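PDB 5TZB: D-aminopeptidase from Burkholderia sp. LK4, which probably removes N-terminal residues, including beta-amino acids, from peptides, as a beta-aminopeptidase of family S58 and an Ntn hydrolase. Local coordinates for residues T109-V119 with C141-D150; W212-Y222 with S259-P269. All blocks are in the same frame, centred on the assembly; numbering follows the deposited sequence.

Contact 1: T109-V119 with C141-D150; sequences TPIAYTNTHSV and CMPVVMETYD
Tyr113 and Met146 project in the same direction as close neighbours. They sit on adjacent parallel strands of a beta-alpha-beta unit made of strand 111-115, helix 119-129 and strand 144-148. The Met146 chain bends at its last torsion (chi3 -77°). Met146 CE thus comes to the edge of the Tyr113 ring, 3.5 Å from Tyr113 CE1. Met146 CE also touches Ile111 CG2 at 3.8 Å. Ile111, Val144 and Met146 all rest on Leu302 of strand 298-305.

Ala112, Thr114, Val145 and Glu147 line the other face, toward the helix. Val119, at the start of the helix, and Val145 run past one another head to tail, with Val119 CG1 3.9 Å from Val145 CG1. Val119 CG2 meets Glu147 CB at 3.6 Å, and these two side chains are roughly perpendicular. The parallel backbone ladder runs through both Ala112 and Thr114; Ala112 N donates to Val144 O at 3.0 Å.

Glu147 CG is set between its own N and carbonyl carbon (chi1 58°), and a second bend turns the carboxylate toward Thr116. Glu147 OE2 accepts from Asp94 N. Thr116 OG1 donates to Glu147 OE1 at 2.5 Å, from 50° above the carboxylate plane.

Contact 2: W212-Y222 with S259-P269; sequences WTVGALVQANY and SIVVTIATDAP
Ala268 CA lies over the Trp212 indole face, 3.6 Å from the centroid of the five-membered ring and 17° off the ring normal, a CH-pi contact. The Pro269 side chain runs at about a right angle to that of Trp212, with Pro269 CD 3.5 Å from Trp212 NE1. Thr213 N donates to Asp267 OD1 at 2.7 Å, from the syn side but tilted out of the carboxylate plane. Asp267 CG sits between its own N and carbonyl carbon (chi1 59°), turning the carboxylate to Thr213. Thr266 OG1 donates to Thr213 O at 2.7 Å, from above the carbonyl plane. The same hydroxyl oxygen accepts from Ala268 N, an ST turn. A water bridges Thr213 OG1 and Asp267 OD2.

Strands 213-220 and 260-266 form an antiparallel ladder in one of two packed sheets, as in Ntn-type hydrolases. Leu217 and Thr263 are a hydrogen-bonded pair, with Leu217 N 2.8 Å from Thr263 O. Val218 and Val262 are neighbours, Val218 CG1 3.9 Å from Val262 CG2. On their face, Ile260 and Ile264 pack against helix 272-289.

Ser259 is the first modelled residue after the gap at 247-258. This fits the N-terminal serine nucleophile that self-cleavage exposes in S58 enzymes. Ser259 N donates to Asn221 O at 2.9 Å. A water joins Ser259 OG to Asn221 ND2. Gly298 N also bonds to that OG, and Asn221 OD1 accepts from Ile190 N.

Overall arrangement
Contact 1 closes before contact 2 opens along the chain. They belong to two different packed sheets, and the contact centres are about 15 Å apart. Tyr113 of contact 1 reaches across: Tyr113 OH is 2.7 Å from Leu217 O and 2.8 Å from Thr263 OG1, both probable hydrogen bonds. Thr148 OG1 bonds to Gln219 NE2, and Tyr149 O to Asn221 ND2. These last links lie toward the Ser259 end of contact 2, where the probable nucleophile sits. At the other end, the Pro269 side chain is about 12 Å from a bound calcium ion. His117 NE2 bonds to Cys141 N of a second subunit, and Thr323 of a third subunit packs on Trp212 and Pro269.

Contact 1: T109-V119 with C141-D150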
# COMPACT_ATOMS: atom_id res chain seq x y z
N THR C 109 8.39 -14.54 15.67
CA THR C 109 9.45 -15.51 15.38
C THR C 109 10.80 -14.82 15.38
O THR C 109 10.87 -13.60 15.42
CB THR C 109 9.28 -16.17 13.99
OG1 THR C 109 9.35 -15.15 12.98
CG2 THR C 109 7.94 -16.92 13.90
N PRO C 110 11.89 -15.61 15.31
CA PRO C 110 13.15 -14.95 14.96
C PRO C 110 13.12 -14.41 13.54
O PRO C 110 12.23 -14.75 12.75
CB PRO C 110 14.19 -16.06 15.06
CG PRO C 110 13.55 -17.16 15.80
CD PRO C 110 12.07 -17.04 15.63
N ILE C 111 14.10 -13.58 13.24
CA ILE C 111 14.38 -13.08 11.91
C ILE C 111 15.67 -13.68 11.42
O ILE C 111 16.64 -13.75 12.17
CB ILE C 111 14.53 -11.54 11.91
CG1 ILE C 111 13.25 -10.89 12.41
CG2 ILE C 111 14.90 -11.03 10.52
CD1 ILE C 111 13.47 -9.44 12.85
N ALA C 112 15.70 -14.09 10.16
CA ALA C 112 16.91 -14.65 9.59
C ALA C 112 17.25 -13.98 8.25
O ALA C 112 16.37 -13.57 7.50
CB ALA C 112 16.79 -16.15 9.44
N TYR C 113 18.55 -13.81 8.02
CA TYR C 113 19.10 -13.37 6.74
C TYR C 113 19.85 -14.53 6.08
O TYR C 113 20.61 -15.22 6.76
CB TYR C 113 20.10 -12.23 6.92
CG TYR C 113 19.60 -10.92 7.49
CD1 TYR C 113 18.25 -10.65 7.63
CD2 TYR C 113 20.52 -9.94 7.86
CE1 TYR C 113 17.83 -9.42 8.14
CE2 TYR C 113 20.10 -8.73 8.37
CZ TYR C 113 18.77 -8.48 8.51
OH TYR C 113 18.38 -7.26 9.02
N THR C 114 19.68 -14.72 4.77
CA THR C 114 20.52 -15.70 4.06
C THR C 114 20.61 -15.31 2.57
O THR C 114 20.33 -14.18 2.22
CB THR C 114 19.97 -17.13 4.24
OG1 THR C 114 20.91 -18.08 3.72
CG2 THR C 114 18.62 -17.30 3.58
N ASN C 115 21.03 -16.23 1.70
CA ASN C 115 21.07 -15.95 0.27
C ASN C 115 19.73 -16.27 -0.41
O ASN C 115 18.91 -16.97 0.18
CB ASN C 115 22.20 -16.72 -0.41
CG ASN C 115 21.93 -18.22 -0.45
OD1 ASN C 115 21.15 -18.69 -1.28
ND2 ASN C 115 22.59 -18.96 0.43
N THR C 116 19.54 -15.78 -1.64
CA THR C 116 18.26 -15.86 -2.33
C THR C 116 17.71 -17.27 -2.52
O THR C 116 16.49 -17.48 -2.48
CB THR C 116 18.33 -15.19 -3.73
OG1 THR C 116 19.07 -13.96 -3.64
CG2 THR C 116 16.92 -14.91 -4.25
N HIS C 117 18.58 -18.24 -2.75
CA HIS C 117 18.11 -19.59 -3.05
C HIS C 117 18.01 -20.49 -1.82
O HIS C 117 17.68 -21.66 -1.93
CB HIS C 117 19.01 -20.21 -4.12
CG HIS C 117 18.84 -19.58 -5.47
ND1 HIS C 117 19.59 -19.93 -6.57
CD2 HIS C 117 17.98 -18.62 -5.89
CE1 HIS C 117 19.21 -19.21 -7.61
NE2 HIS C 117 18.23 -18.41 -7.23
N SER C 118 18.26 -19.93 -0.65
CA SER C 118 18.20 -20.70 0.58
C SER C 118 17.07 -20.27 1.52
O SER C 118 16.93 -20.81 2.62
CB SER C 118 19.55 -20.60 1.32
OG SER C 118 20.60 -21.13 0.54
N VAL C 119 16.27 -19.30 1.10
CA VAL C 119 15.21 -18.74 1.96
C VAL C 119 14.21 -19.79 2.46
O VAL C 119 13.88 -19.81 3.65
CB VAL C 119 14.45 -17.62 1.23
CG1 VAL C 119 13.15 -17.22 2.02
CG2 VAL C 119 15.37 -16.41 1.04
N CYS C 141 3.13 -21.34 12.19
CA CYS C 141 4.38 -20.62 12.34
C CYS C 141 4.74 -19.91 11.05
O CYS C 141 4.75 -20.53 9.99
CB CYS C 141 5.49 -21.58 12.75
SG CYS C 141 7.06 -20.78 13.10
N MET C 142 5.02 -18.61 11.12
CA MET C 142 5.35 -17.82 9.92
C MET C 142 6.64 -17.00 10.12
O MET C 142 6.57 -15.78 10.33
CB MET C 142 4.17 -16.91 9.56
CG MET C 142 2.87 -17.66 9.18
SD MET C 142 1.50 -16.55 8.82
CE MET C 142 1.19 -15.85 10.45
N PRO C 143 7.81 -17.66 10.07
CA PRO C 143 9.10 -16.98 10.28
C PRO C 143 9.43 -15.91 9.23
O PRO C 143 9.05 -16.01 8.07
CB PRO C 143 10.12 -18.12 10.23
CG PRO C 143 9.30 -19.40 10.46
CD PRO C 143 7.97 -19.11 9.85
N VAL C 144 10.15 -14.87 9.66
CA VAL C 144 10.59 -13.83 8.74
C VAL C 144 12.00 -14.15 8.26
O VAL C 144 12.94 -14.19 9.04
CB VAL C 144 10.57 -12.43 9.39
CG1 VAL C 144 11.16 -11.37 8.42
CG2 VAL C 144 9.13 -12.04 9.80
N VAL C 145 12.13 -14.40 6.96
CA VAL C 145 13.43 -14.67 6.38
C VAL C 145 13.61 -13.71 5.21
O VAL C 145 12.68 -13.53 4.41
CB VAL C 145 13.58 -16.12 5.90
CG1 VAL C 145 14.99 -16.36 5.34
CG2 VAL C 145 13.32 -17.08 7.06
N MET C 146 14.76 -13.04 5.17
CA MET C 146 15.06 -12.10 4.10
C MET C 146 16.38 -12.49 3.47
O MET C 146 17.08 -13.35 4.01
CB MET C 146 15.08 -10.67 4.64
CG MET C 146 13.69 -10.22 5.12
SD MET C 146 13.67 -8.57 5.83
CE MET C 146 14.39 -8.90 7.44
N GLU C 147 16.73 -11.89 2.33
CA GLU C 147 17.87 -12.37 1.57
C GLU C 147 18.55 -11.30 0.74
O GLU C 147 17.96 -10.27 0.43
CB GLU C 147 17.45 -13.51 0.64
CG GLU C 147 16.34 -13.16 -0.35
CD GLU C 147 16.82 -12.34 -1.56
OE1 GLU C 147 18.02 -12.43 -1.93
OE2 GLU C 147 15.99 -11.63 -2.16
N THR C 148 19.80 -11.56 0.37
CA THR C 148 20.45 -10.86 -0.73
C THR C 148 21.20 -11.92 -1.59
O THR C 148 21.34 -13.07 -1.17
CB THR C 148 21.41 -9.75 -0.23
OG1 THR C 148 22.38 -10.33 0.64
CG2 THR C 148 20.63 -8.67 0.54
N TYR C 149 21.66 -11.53 -2.77
CA TYR C 149 22.17 -12.47 -3.77
C TYR C 149 23.71 -12.57 -3.81
O TYR C 149 24.37 -11.63 -4.25
CB TYR C 149 21.60 -12.07 -5.13
CG TYR C 149 22.11 -12.84 -6.32
CD1 TYR C 149 21.58 -14.07 -6.66
CD2 TYR C 149 23.11 -12.30 -7.13
CE1 TYR C 149 22.06 -14.78 -7.78
CE2 TYR C 149 23.59 -12.99 -8.24
CZ TYR C 149 23.06 -14.23 -8.56
OH TYR C 149 23.55 -14.90 -9.66
N ASP C 150 24.26 -13.70 -3.38
CA ASP C 150 25.71 -13.91 -3.39
C ASP C 150 26.17 -14.78 -4.56
O ASP C 150 27.13 -15.53 -4.44
CB ASP C 150 26.21 -14.53 -2.07
CG ASP C 150 25.45 -15.81 -1.67
OD1 ASP C 150 24.82 -16.46 -2.53
OD2 ASP C 150 25.51 -16.19 -0.48

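Contact 2: W212-Y222 with S259-P269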
# COMPACT_ATOMS: atom_id res chain seq x y z
N TRP C 212 15.02 6.27 24.64
CA TRP C 212 14.97 5.01 23.90
C TRP C 212 16.22 4.73 23.05
O TRP C 212 16.95 5.64 22.65
CB TRP C 212 13.73 4.98 23.00
CG TRP C 212 12.48 5.15 23.78
CD1 TRP C 212 12.04 4.35 24.80
CD2 TRP C 212 11.51 6.18 23.63
NE1 TRP C 212 10.84 4.82 25.28
CE2 TRP C 212 10.49 5.95 24.59
CE3 TRP C 212 11.39 7.28 22.77
CZ2 TRP C 212 9.38 6.77 24.71
CZ3 TRP C 212 10.28 8.10 22.89
CH2 TRP C 212 9.28 7.84 23.85
N THR C 213 16.45 3.45 22.81
CA THR C 213 17.54 3.00 21.95
C THR C 213 17.00 2.52 20.60
O THR C 213 15.95 1.88 20.55
CB THR C 213 18.32 1.86 22.61
OG1 THR C 213 18.88 2.33 23.84
CG2 THR C 213 19.44 1.35 21.68
N VAL C 214 17.69 2.89 19.53
CA VAL C 214 17.37 2.41 18.18
C VAL C 214 18.59 1.71 17.60
O VAL C 214 19.68 2.29 17.54
CB VAL C 214 16.93 3.55 17.24
CG1 VAL C 214 16.64 3.02 15.85
CG2 VAL C 214 15.72 4.26 17.78
N GLY C 215 18.43 0.45 17.20
CA GLY C 215 19.53 -0.30 16.60
C GLY C 215 19.19 -0.78 15.20
O GLY C 215 18.02 -0.92 14.87
N ALA C 216 20.21 -1.03 14.38
CA ALA C 216 19.99 -1.56 13.03
C ALA C 216 20.99 -2.67 12.72
O ALA C 216 22.16 -2.60 13.12
CB ALA C 216 20.10 -0.45 11.97
N LEU C 217 20.53 -3.68 12.00
CA LEU C 217 21.43 -4.72 11.49
C LEU C 217 21.17 -4.87 9.99
O LEU C 217 20.04 -5.15 9.56
CB LEU C 217 21.20 -6.06 12.21
CG LEU C 217 22.14 -7.22 11.85
CD1 LEU C 217 23.46 -7.01 12.52
CD2 LEU C 217 21.54 -8.56 12.25
N VAL C 218 22.20 -4.65 9.18
CA VAL C 218 21.98 -4.74 7.74
C VAL C 218 22.79 -5.87 7.13
O VAL C 218 23.81 -6.31 7.69
CB VAL C 218 22.35 -3.42 7.02
CG1 VAL C 218 21.64 -2.25 7.68
CG2 VAL C 218 23.87 -3.23 7.02
N GLN C 219 22.30 -6.36 5.99
CA GLN C 219 23.07 -7.23 5.12
C GLN C 219 23.19 -6.48 3.80
O GLN C 219 22.24 -6.45 3.01
CB GLN C 219 22.41 -8.60 4.96
CG GLN C 219 23.13 -9.57 4.06
CD GLN C 219 22.59 -10.98 4.19
OE1 GLN C 219 22.73 -11.60 5.25
NE2 GLN C 219 21.97 -11.49 3.13
N ALA C 220 24.34 -5.84 3.60
CA ALA C 220 24.54 -4.89 2.51
C ALA C 220 25.18 -5.56 1.30
O ALA C 220 26.29 -6.11 1.40
CB ALA C 220 25.39 -3.70 2.98
N ASN C 221 24.48 -5.50 0.17
CA ASN C 221 24.88 -6.16 -1.06
C ASN C 221 24.48 -5.34 -2.28
O ASN C 221 24.09 -5.90 -3.30
CB ASN C 221 24.23 -7.55 -1.12
CG ASN C 221 24.82 -8.43 -2.21
OD1 ASN C 221 26.03 -8.61 -2.30
ND2 ASN C 221 23.94 -8.99 -3.06
N TYR C 222 24.57 -4.02 -2.18
CA TYR C 222 24.03 -3.13 -3.21
C TYR C 222 25.10 -2.15 -3.70
O TYR C 222 26.14 -1.98 -3.06
CB TYR C 222 22.84 -2.33 -2.66
CG TYR C 222 23.36 -1.19 -1.83
CD1 TYR C 222 23.53 0.08 -2.37
CD2 TYR C 222 23.76 -1.39 -0.51
CE1 TYR C 222 24.08 1.12 -1.63
CE2 TYR C 222 24.31 -0.36 0.25
CZ TYR C 222 24.46 0.90 -0.33
OH TYR C 222 25.01 1.94 0.40
N SER C 259 21.19 -5.55 -3.55
CA SER C 259 20.15 -5.73 -2.54
C SER C 259 20.64 -5.33 -1.16
O SER C 259 21.83 -5.44 -0.86
CB SER C 259 19.66 -7.18 -2.50
OG SER C 259 19.10 -7.59 -3.74
N ILE C 260 19.72 -4.89 -0.30
CA ILE C 260 20.08 -4.72 1.10
C ILE C 260 18.86 -4.98 1.97
O ILE C 260 17.79 -4.41 1.77
CB ILE C 260 20.68 -3.32 1.42
CG1 ILE C 260 20.95 -3.19 2.93
CG2 ILE C 260 19.78 -2.18 0.92
CD1 ILE C 260 21.64 -1.89 3.33
N VAL C 261 19.04 -5.87 2.95
CA VAL C 261 17.98 -6.11 3.92
C VAL C 261 18.36 -5.40 5.21
O VAL C 261 19.52 -5.37 5.59
CB VAL C 261 17.71 -7.62 4.15
CG1 VAL C 261 17.24 -8.29 2.85
CG2 VAL C 261 18.94 -8.32 4.65
N VAL C 262 17.37 -4.76 5.82
CA VAL C 262 17.58 -3.96 7.02
C VAL C 262 16.60 -4.38 8.12
O VAL C 262 15.41 -4.52 7.86
CB VAL C 262 17.38 -2.44 6.74
CG1 VAL C 262 17.66 -1.63 7.99
CG2 VAL C 262 18.30 -1.96 5.62
N THR C 263 17.11 -4.62 9.33
CA THR C 263 16.24 -4.74 10.48
C THR C 263 16.55 -3.59 11.43
O THR C 263 17.71 -3.38 11.77
CB THR C 263 16.37 -6.08 11.24
OG1 THR C 263 15.99 -7.17 10.39
CG2 THR C 263 15.44 -6.09 12.45
N ILE C 264 15.52 -2.84 11.79
CA ILE C 264 15.61 -1.80 12.80
C ILE C 264 14.94 -2.28 14.08
O ILE C 264 13.82 -2.79 14.03
CB ILE C 264 14.92 -0.51 12.32
CG1 ILE C 264 15.69 0.10 11.14
CG2 ILE C 264 14.79 0.50 13.47
CD1 ILE C 264 14.87 1.16 10.36
N ALA C 265 15.62 -2.15 15.22
CA ALA C 265 14.97 -2.49 16.50
C ALA C 265 14.97 -1.29 17.44
O ALA C 265 15.89 -0.45 17.43
CB ALA C 265 15.66 -3.68 17.16
N THR C 266 13.95 -1.22 18.28
CA THR C 266 13.90 -0.17 19.30
C THR C 266 13.16 -0.63 20.52
O THR C 266 12.22 -1.43 20.41
CB THR C 266 13.24 1.13 18.78
OG1 THR C 266 13.33 2.13 19.79
CG2 THR C 266 11.77 0.90 18.44
N ASP C 267 13.54 -0.11 21.69
CA ASP C 267 12.79 -0.41 22.90
C ASP C 267 11.71 0.63 23.16
O ASP C 267 11.01 0.55 24.17
CB ASP C 267 13.70 -0.51 24.12
CG ASP C 267 14.49 0.76 24.38
OD1 ASP C 267 14.51 1.67 23.52
OD2 ASP C 267 15.11 0.84 25.47
N ALA C 268 11.56 1.59 22.25
CA ALA C 268 10.43 2.51 22.30
C ALA C 268 9.11 1.74 22.13
O ALA C 268 9.06 0.75 21.40
CB ALA C 268 10.57 3.58 21.23
N PRO C 269 8.05 2.15 22.84
CA PRO C 269 6.75 1.48 22.68
C PRO C 269 6.02 1.94 21.41
O PRO C 269 5.18 2.82 21.48
CB PRO C 269 5.98 1.89 23.93
CG PRO C 269 6.57 3.24 24.30
CD PRO C 269 8.04 3.15 23.93
O HOH W 1 17.13 2.65 25.86
O HOH W 2 21.36 -8.92 -4.34